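Local coordinates for protein acetyltransferase, GNAT family (Listeria monocytogenes str. 4b, PDB 2OH1) that probably transfers an acetyl group from acetyl-coenzyme A to an acceptor substrate that remains unspecified, at residues A[56-61]-A[65-70]; A[79-84]-A[126-131]; A[142-147]-A[153-158]. All coordinates share one frame; numbering follows the deposited sequence. Where two conformers were deposited one is given.

Interaction 1 of 3, residues A[56-61]-A[65-70]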
# COMPACT_ATOMS: atom_id res chain seq x y z
N HIS A 56 4.86 4.39 -14.73
CA HIS A 56 4.34 4.52 -16.10
C HIS A 56 2.90 5.05 -16.13
O HIS A 56 2.50 5.60 -17.13
CB HIS A 56 4.45 3.21 -16.83
CG HIS A 56 5.87 2.81 -17.04
ND1 HIS A 56 6.68 3.45 -17.96
CD2 HIS A 56 6.66 1.92 -16.39
CE1 HIS A 56 7.88 2.90 -17.92
NE2 HIS A 56 7.90 1.98 -16.97
N ASN A 57 2.15 4.84 -15.03
CA ASN A 57 0.75 5.22 -14.98
C ASN A 57 0.45 6.12 -13.79
O ASN A 57 -0.72 6.21 -13.35
CB ASN A 57 -0.09 3.94 -14.83
CG ASN A 57 0.20 2.96 -15.95
OD1 ASN A 57 -0.18 3.22 -17.11
ND2 ASN A 57 0.94 1.89 -15.63
N ILE A 58 1.47 6.82 -13.30
CA ILE A 58 1.28 7.64 -12.12
C ILE A 58 0.20 8.71 -12.29
O ILE A 58 -0.55 9.00 -11.33
CB ILE A 58 2.61 8.25 -11.66
CG1 ILE A 58 2.48 8.87 -10.27
CG2 ILE A 58 3.18 9.14 -12.74
CD1 ILE A 58 1.96 7.91 -9.16
N GLU A 59 0.04 9.26 -13.49
CA GLU A 59 -0.98 10.32 -13.68
C GLU A 59 -2.37 9.75 -13.47
O GLU A 59 -3.24 10.42 -12.88
CB GLU A 59 -0.81 11.01 -15.02
CG GLU A 59 0.52 11.77 -15.09
CD GLU A 59 0.73 12.60 -16.34
OE1 GLU A 59 -0.21 13.32 -16.75
OE2 GLU A 59 1.88 12.57 -16.88
N GLN A 60 -2.60 8.53 -13.93
CA GLN A 60 -3.92 7.95 -13.77
C GLN A 60 -4.12 7.48 -12.32
O GLN A 60 -5.23 7.56 -11.78
CB GLN A 60 -4.14 6.80 -14.76
CG GLN A 60 -5.53 6.24 -14.74
CD GLN A 60 -6.55 7.16 -15.41
OE1 GLN A 60 -6.21 8.20 -15.99
NE2 GLN A 60 -7.82 6.78 -15.33
N ARG A 61 -3.06 7.03 -11.68
CA ARG A 61 -3.17 6.78 -10.21
C ARG A 61 -3.62 8.05 -9.45
O ARG A 61 -4.54 8.01 -8.63
CB ARG A 61 -1.88 6.30 -9.59
CG ARG A 61 -1.36 5.02 -10.14
CD ARG A 61 -2.06 3.76 -9.56
NE ARG A 61 -3.29 3.50 -10.20
CZ ARG A 61 -3.45 3.06 -11.45
NH1 ARG A 61 -2.39 2.76 -12.21
NH2 ARG A 61 -4.67 2.87 -11.92
N GLY A 65 -7.48 8.97 -7.59
CA GLY A 65 -7.46 9.07 -6.13
C GLY A 65 -6.87 7.83 -5.46
O GLY A 65 -7.29 7.46 -4.33
N GLU A 66 -5.89 7.24 -6.11
CA GLU A 66 -5.29 6.00 -5.66
C GLU A 66 -3.93 6.19 -5.01
O GLU A 66 -3.24 5.18 -4.75
CB GLU A 66 -5.21 5.02 -6.86
CG GLU A 66 -6.59 4.48 -7.19
CD GLU A 66 -6.70 3.53 -8.39
OE1 GLU A 66 -5.82 3.56 -9.27
OE2 GLU A 66 -7.65 2.73 -8.46
N VAL A 67 -3.47 7.43 -4.83
CA VAL A 67 -2.23 7.72 -4.15
C VAL A 67 -2.49 8.55 -2.92
O VAL A 67 -3.02 9.67 -3.00
CB VAL A 67 -1.26 8.47 -5.04
CG1 VAL A 67 0.10 8.62 -4.30
CG2 VAL A 67 -1.00 7.78 -6.38
N ALA A 68 -2.13 8.06 -1.76
CA ALA A 68 -2.27 8.80 -0.49
C ALA A 68 -0.91 9.20 0.00
O ALA A 68 0.01 8.36 -0.03
CB ALA A 68 -2.97 7.95 0.53
N LEU A 69 -0.74 10.46 0.41
CA LEU A 69 0.50 11.01 0.88
C LEU A 69 0.39 11.31 2.37
O LEU A 69 -0.61 11.82 2.83
CB LEU A 69 0.77 12.32 0.14
CG LEU A 69 0.85 12.17 -1.40
CD1 LEU A 69 1.16 13.59 -2.01
CD2 LEU A 69 1.83 11.10 -1.82
N PHE A 70 1.48 11.07 3.08
CA PHE A 70 1.56 11.18 4.55
C PHE A 70 2.73 12.12 4.80
O PHE A 70 3.87 11.78 4.46
CB PHE A 70 1.76 9.79 5.17
CG PHE A 70 0.62 8.89 4.91
CD1 PHE A 70 0.52 8.22 3.69
CD2 PHE A 70 -0.39 8.77 5.84
CE1 PHE A 70 -0.61 7.44 3.43
CE2 PHE A 70 -1.53 7.95 5.56
CZ PHE A 70 -1.62 7.32 4.34
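R61 and E66 meet in a salt bridge in which two guanidinium nitrogens share one carboxylate oxygen. NE lies 2.7 Å from E66 OE1, and NH2 of the same arginine 3.0 Å from that atom; both approach OE1 nearly along its C-O axis, and because NE and NH2 are the pair used, the grip is side-on, with OE1 close to the guanidinium plane. The carboxylate is turned 36° against that plane. Bends at chi2 and chi3 (-80° and 82°) fold the arginine back toward E66, whose own chain runs out straight beyond CG. Each residue has a further partner: R61 NH1 pairs with D54, and E66 OE2 accepts from the backbone N of K85.

In the backbone, E66 N donates to R61 O over 3.0 Å, nearly straight, and G65, with positive phi, completes a Schellman motif that ends helix 58-63. The chain thereby turns within G65 and E66 from this helix into strand 67-71, which lies between strands 12-18 and 77-84 in the sheet of the GNAT fold.

The apolar part lies at the root of the arginine chain: V67 CG2 packs against R61 CB at 3.6 Å, while I58 CD1 reaches the same methyl at 4.1 Å, I58 and V67 crossing at about a right angle.

Interaction 2 of 3, residues A[79-84]-A[126-131]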
# COMPACT_ATOMS: atom_id res chain seq x y z
N GLY A 79 5.57 9.20 3.91
CA GLY A 79 5.18 7.98 3.25
C GLY A 79 4.19 8.22 2.13
O GLY A 79 3.59 9.32 2.04
N ALA A 80 4.07 7.23 1.27
CA ALA A 80 3.08 7.24 0.21
C ALA A 80 2.56 5.85 0.02
O ALA A 80 3.32 4.89 0.11
CB ALA A 80 3.68 7.80 -1.10
N MSE A 81 1.29 5.76 -0.31
CA MSE A 81 0.61 4.52 -0.49
C MSE A 81 -0.14 4.50 -1.82
O MSE A 81 -0.88 5.44 -2.12
CB MSE A 81 -0.34 4.34 0.64
CG MSE A 81 -1.16 3.09 0.57
SE MSE A 81 -2.20 2.65 2.14
CE MSE A 81 -3.27 4.19 2.14
N ILE A 82 0.06 3.41 -2.55
CA ILE A 82 -0.59 3.12 -3.81
C ILE A 82 -1.66 2.11 -3.54
O ILE A 82 -1.47 0.97 -3.04
CB ILE A 82 0.40 2.63 -4.90
CG1 ILE A 82 1.60 3.60 -5.03
CG2 ILE A 82 -0.36 2.47 -6.22
CD1 ILE A 82 1.27 5.13 -5.11
N ILE A 83 -2.86 2.50 -3.87
CA ILE A 83 -3.88 1.49 -3.90
C ILE A 83 -4.51 1.30 -5.27
O ILE A 83 -4.27 2.07 -6.23
CB ILE A 83 -4.92 1.80 -2.93
CG1 ILE A 83 -5.85 2.87 -3.48
CG2 ILE A 83 -4.34 2.20 -1.59
CD1 ILE A 83 -6.97 3.13 -2.42
N ARG A 84 -5.34 0.30 -5.36
CA ARG A 84 -6.19 0.18 -6.50
C ARG A 84 -7.61 0.11 -5.93
O ARG A 84 -7.87 -0.71 -5.04
CB ARG A 84 -5.90 -1.05 -7.30
CG ARG A 84 -4.57 -1.01 -8.01
CD ARG A 84 -4.37 0.32 -8.83
NE ARG A 84 -3.42 0.06 -9.91
CZ ARG A 84 -3.71 -0.52 -11.06
NH1 ARG A 84 -4.95 -0.86 -11.37
NH2 ARG A 84 -2.75 -0.75 -11.92
N TYR A 126 -4.54 1.74 7.88
CA TYR A 126 -5.73 2.16 8.61
C TYR A 126 -6.49 3.27 7.87
O TYR A 126 -7.74 3.32 7.87
CB TYR A 126 -5.34 2.64 10.00
CG TYR A 126 -6.54 3.02 10.84
CD1 TYR A 126 -7.49 2.07 11.21
CD2 TYR A 126 -6.72 4.34 11.27
CE1 TYR A 126 -8.59 2.42 11.99
CE2 TYR A 126 -7.81 4.70 12.06
CZ TYR A 126 -8.74 3.73 12.41
OH TYR A 126 -9.85 4.08 13.18
N PHE A 127 -5.75 4.19 7.25
CA PHE A 127 -6.39 5.22 6.45
C PHE A 127 -7.19 4.60 5.26
O PHE A 127 -8.31 5.02 4.96
CB PHE A 127 -5.34 6.26 5.99
CG PHE A 127 -5.87 7.27 5.09
CD1 PHE A 127 -6.57 8.36 5.59
CD2 PHE A 127 -5.76 7.12 3.72
CE1 PHE A 127 -7.10 9.31 4.70
CE2 PHE A 127 -6.25 8.06 2.85
CZ PHE A 127 -6.93 9.15 3.32
N ALA A 128 -6.61 3.60 4.61
CA ALA A 128 -7.27 2.89 3.50
C ALA A 128 -8.56 2.21 4.04
O ALA A 128 -9.59 2.19 3.34
CB ALA A 128 -6.32 1.86 2.83
N GLU A 129 -8.46 1.58 5.22
CA GLU A 129 -9.61 0.96 5.89
C GLU A 129 -10.71 1.98 6.08
O GLU A 129 -11.86 1.73 5.71
CB GLU A 129 -9.21 0.35 7.22
CG GLU A 129 -8.19 -0.79 7.13
CD GLU A 129 -7.70 -1.26 8.50
OE1 GLU A 129 -8.51 -1.28 9.45
OE2 GLU A 129 -6.51 -1.66 8.61
N LYS A 130 -10.36 3.14 6.61
CA LYS A 130 -11.33 4.25 6.81
C LYS A 130 -11.96 4.72 5.50
O LYS A 130 -13.16 4.90 5.46
CB LYS A 130 -10.69 5.41 7.55
CG LYS A 130 -10.47 5.12 8.99
CD LYS A 130 -9.61 6.22 9.69
CE LYS A 130 -10.06 6.44 11.14
N LEU A 131 -11.18 4.84 4.44
CA LEU A 131 -11.67 5.20 3.15
C LEU A 131 -12.67 4.13 2.63
O LEU A 131 -13.75 4.44 2.14
CB LEU A 131 -10.51 5.40 2.15
CG LEU A 131 -10.91 5.72 0.73
CD1 LEU A 131 -11.67 7.06 0.69
CD2 LEU A 131 -9.73 5.73 -0.24
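Selenomethionine M81 reaches A128 and F127 because its chain is extended at first, with CG opposite the backbone N (chi1 178°), and bends only at chi3 (62°), which turns the terminal methyl onto the helix. F127 likewise has CG opposite its backbone N, and its ring presents an edge to that methyl. The evidence for the placement is in the approach distances: M81 CE lies 3.9 Å from A128 CB, and 4.2 Å from F127 CD2, near the ring plane. The contact with F127 is therefore one of methyl against ring rim, not a CH-pi contact over the face.

Further along the strand, I83 carries a second, looser point of contact. Its CD1 comes within 4.4 Å of L131 CD2, one helical turn on from F127. No hydrogen bond crosses between the segments, and the summed buried surface is modest, 157 Å².

The helix stands off the strand at an axis separation of 10.8 Å, and the two N-to-C directions cross at -41°. The small side chain of A128 faces the strand where the backbones come closest, its CA 8.3 Å from that of I83. L106 of strand 103-111 touches both I83 and A128, and A68 of strand 67-71 touches both M81 and F127, so the helix spans several neighbouring strands. Helix 120-134 is the crossover helix between the parallel neighbouring strands 103-111 and 139-145, a beta-alpha-beta unit packed on the central sheet as in the GNAT fold.

Interaction 3 of 3, residues A[142-147]-A[153-158]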
# COMPACT_ATOMS: atom_id res chain seq x y z
N LEU A 142 -4.59 -7.55 -0.04
CA LEU A 142 -3.22 -7.44 -0.54
C LEU A 142 -2.61 -8.84 -0.69
O LEU A 142 -3.18 -9.82 -0.26
CB LEU A 142 -2.38 -6.57 0.37
CG LEU A 142 -2.27 -7.11 1.79
CD1 LEU A 142 -1.11 -8.14 1.91
CD2 LEU A 142 -2.15 -5.98 2.79
N ASP A 143 -1.49 -8.89 -1.41
CA ASP A 143 -0.74 -10.14 -1.58
C ASP A 143 0.70 -9.94 -1.09
O ASP A 143 1.19 -8.83 -0.98
CB ASP A 143 -0.83 -10.59 -3.04
CG ASP A 143 -0.30 -9.58 -4.05
OD1 ASP A 143 0.89 -9.16 -3.96
OD2 ASP A 143 -1.03 -9.23 -5.05
N CYS A 144 1.36 -11.04 -0.73
CA CYS A 144 2.72 -10.98 -0.16
C CYS A 144 3.45 -12.20 -0.64
O CYS A 144 2.91 -13.27 -0.59
CB CYS A 144 2.69 -11.01 1.40
SG CYS A 144 4.23 -10.57 2.12
N ILE A 145 4.67 -12.01 -1.10
CA ILE A 145 5.50 -13.13 -1.46
C ILE A 145 5.59 -14.13 -0.27
O ILE A 145 5.77 -13.72 0.88
CB ILE A 145 6.92 -12.59 -1.91
CG1 ILE A 145 7.69 -13.68 -2.62
CG2 ILE A 145 7.69 -11.96 -0.74
CD1 ILE A 145 9.11 -13.18 -3.05
N GLU A 146 5.44 -15.41 -0.57
CA GLU A 146 5.41 -16.45 0.47
C GLU A 146 6.70 -16.56 1.30
O GLU A 146 6.67 -17.14 2.40
CB GLU A 146 5.05 -17.81 -0.12
CG GLU A 146 6.14 -18.45 -0.96
CD GLU A 146 5.69 -19.77 -1.56
OE1 GLU A 146 4.75 -20.39 -1.01
OE2 GLU A 146 6.29 -20.19 -2.57
N SER A 147 7.82 -16.06 0.78
CA SER A 147 9.09 -16.17 1.49
C SER A 147 9.51 -15.01 2.38
O SER A 147 10.51 -15.15 3.09
CB SER A 147 10.18 -16.41 0.45
OG SER A 147 10.20 -15.37 -0.52
N GLN A 153 4.42 -11.63 8.63
CA GLN A 153 4.12 -11.44 10.07
C GLN A 153 3.43 -10.09 10.31
O GLN A 153 2.50 -9.98 11.10
CB GLN A 153 5.35 -11.51 10.97
CG GLN A 153 5.88 -12.86 11.16
CD GLN A 153 7.26 -12.89 11.84
OE1 GLN A 153 8.21 -12.22 11.41
NE2 GLN A 153 7.39 -13.73 12.85
N MSE A 154 3.91 -9.07 9.58
CA MSE A 154 3.40 -7.72 9.75
C MSE A 154 1.94 -7.65 9.37
O MSE A 154 1.10 -7.14 10.08
CB MSE A 154 4.25 -6.75 8.94
CG MSE A 154 3.84 -5.34 9.18
SE MSE A 154 4.63 -4.03 7.98
CE MSE A 154 3.36 -4.29 6.58
N TYR A 155 1.60 -8.19 8.20
CA TYR A 155 0.21 -8.14 7.80
C TYR A 155 -0.72 -8.85 8.79
O TYR A 155 -1.82 -8.40 9.07
CB TYR A 155 0.04 -8.70 6.38
CG TYR A 155 0.74 -7.86 5.33
CD1 TYR A 155 0.55 -6.48 5.28
CD2 TYR A 155 1.53 -8.43 4.36
CE1 TYR A 155 1.14 -5.70 4.28
CE2 TYR A 155 2.14 -7.67 3.39
CZ TYR A 155 1.93 -6.32 3.34
OH TYR A 155 2.53 -5.59 2.31
N VAL A 156 -0.28 -9.99 9.29
CA VAL A 156 -1.09 -10.69 10.30
C VAL A 156 -1.25 -9.83 11.57
O VAL A 156 -2.33 -9.69 12.13
CB VAL A 156 -0.49 -12.08 10.59
CG1 VAL A 156 -1.21 -12.77 11.82
CG2 VAL A 156 -0.47 -12.90 9.29
N ARG A 157 -0.15 -9.25 12.01
CA ARG A 157 -0.13 -8.39 13.20
C ARG A 157 -1.08 -7.20 13.02
O ARG A 157 -1.74 -6.78 13.97
CB ARG A 157 1.28 -7.88 13.43
CG ARG A 157 1.47 -7.23 14.75
CD ARG A 157 2.94 -7.16 15.08
NE ARG A 157 3.63 -6.24 14.19
CZ ARG A 157 4.59 -6.59 13.33
NH1 ARG A 157 5.01 -7.85 13.23
NH2 ARG A 157 5.15 -5.66 12.57
N TYR A 158 -1.16 -6.69 11.80
CA TYR A 158 -2.07 -5.59 11.46
C TYR A 158 -3.53 -6.00 11.26
O TYR A 158 -4.37 -5.18 10.90
CB TYR A 158 -1.59 -4.85 10.21
CG TYR A 158 -0.28 -4.08 10.30
CD1 TYR A 158 0.45 -3.89 11.48
CD2 TYR A 158 0.17 -3.40 9.15
CE1 TYR A 158 1.64 -3.13 11.48
CE2 TYR A 158 1.32 -2.67 9.16
CZ TYR A 158 2.04 -2.53 10.30
OH TYR A 158 3.18 -1.76 10.30
O HOH W 1 3.40 -7.02 0.12
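Strand 142-145 and helix 153-157 come closest at C144 and Y155, whose CA atoms are 8.8 Å apart, a spacing that the tyrosine ring bridges. L142 lies against one face of that ring. Its CD1 is 3.6 Å from the ring centroid and only 12° off the ring normal, a CH-pi contact almost over the centre, while its CD2 meets CE1 of Y155 at 3.6 Å, on the other long side of the ring from CE2. L142 places CG between its backbone N and carbonyl carbon (chi1 61°), from where both methyls reach the ring.

C144 approaches differently. Its SG is 3.8 Å from Y155 CE2 and 84° off the normal at the centroid, hence a sulfur-aromatic contact at the edge, in the ring plane. Face and edge are thus met by two residues of one strand, two positions apart.

This is the strand-turn-helix unit late in the GNAT fold, where strand 139-145 leads into helix 149-157. Many family members carry a tyrosine in this helix close to the acetyl-coenzyme A site, and in some it is proposed to act as an acid; whether Y155 does so here is not established.

At the far end of the ring, a water links Y155 OH (2.8 Å) to the backbone O of D143 (3.1 Å), donating to the carbonyl. The side chain of D143 points away from the helix, and its OD2 accepts from W90 NE1. Y172 of strand 169-175 bonds to the backbone of L142 and touches the side chains of L142 and V156.

How the interactions relate
All three contacts are buried and attach helices to one sheet, but their chemistry differs. Interactions 1 and 2 are direct neighbours: strands 67-71 and 77-84 pair antiparallel, A68 O lying 2.9 Å from M81 N, and the pairing extends to E66 O, 2.8 Å from I83 N, just before the strand. The strand 77-84 that presents M81 and I83 to helix 120-134 turns I82 to the side of R61 and V67, so the two helices cover opposite faces. Interaction 2, nearest the chain centre, is wholly apolar; interaction 1 adds a salt bridge and a helix-ending backbone bond to its apolar packing. Interaction 3, about 23 Å from interaction 1 between centres, combines aromatic packing with a water bridge.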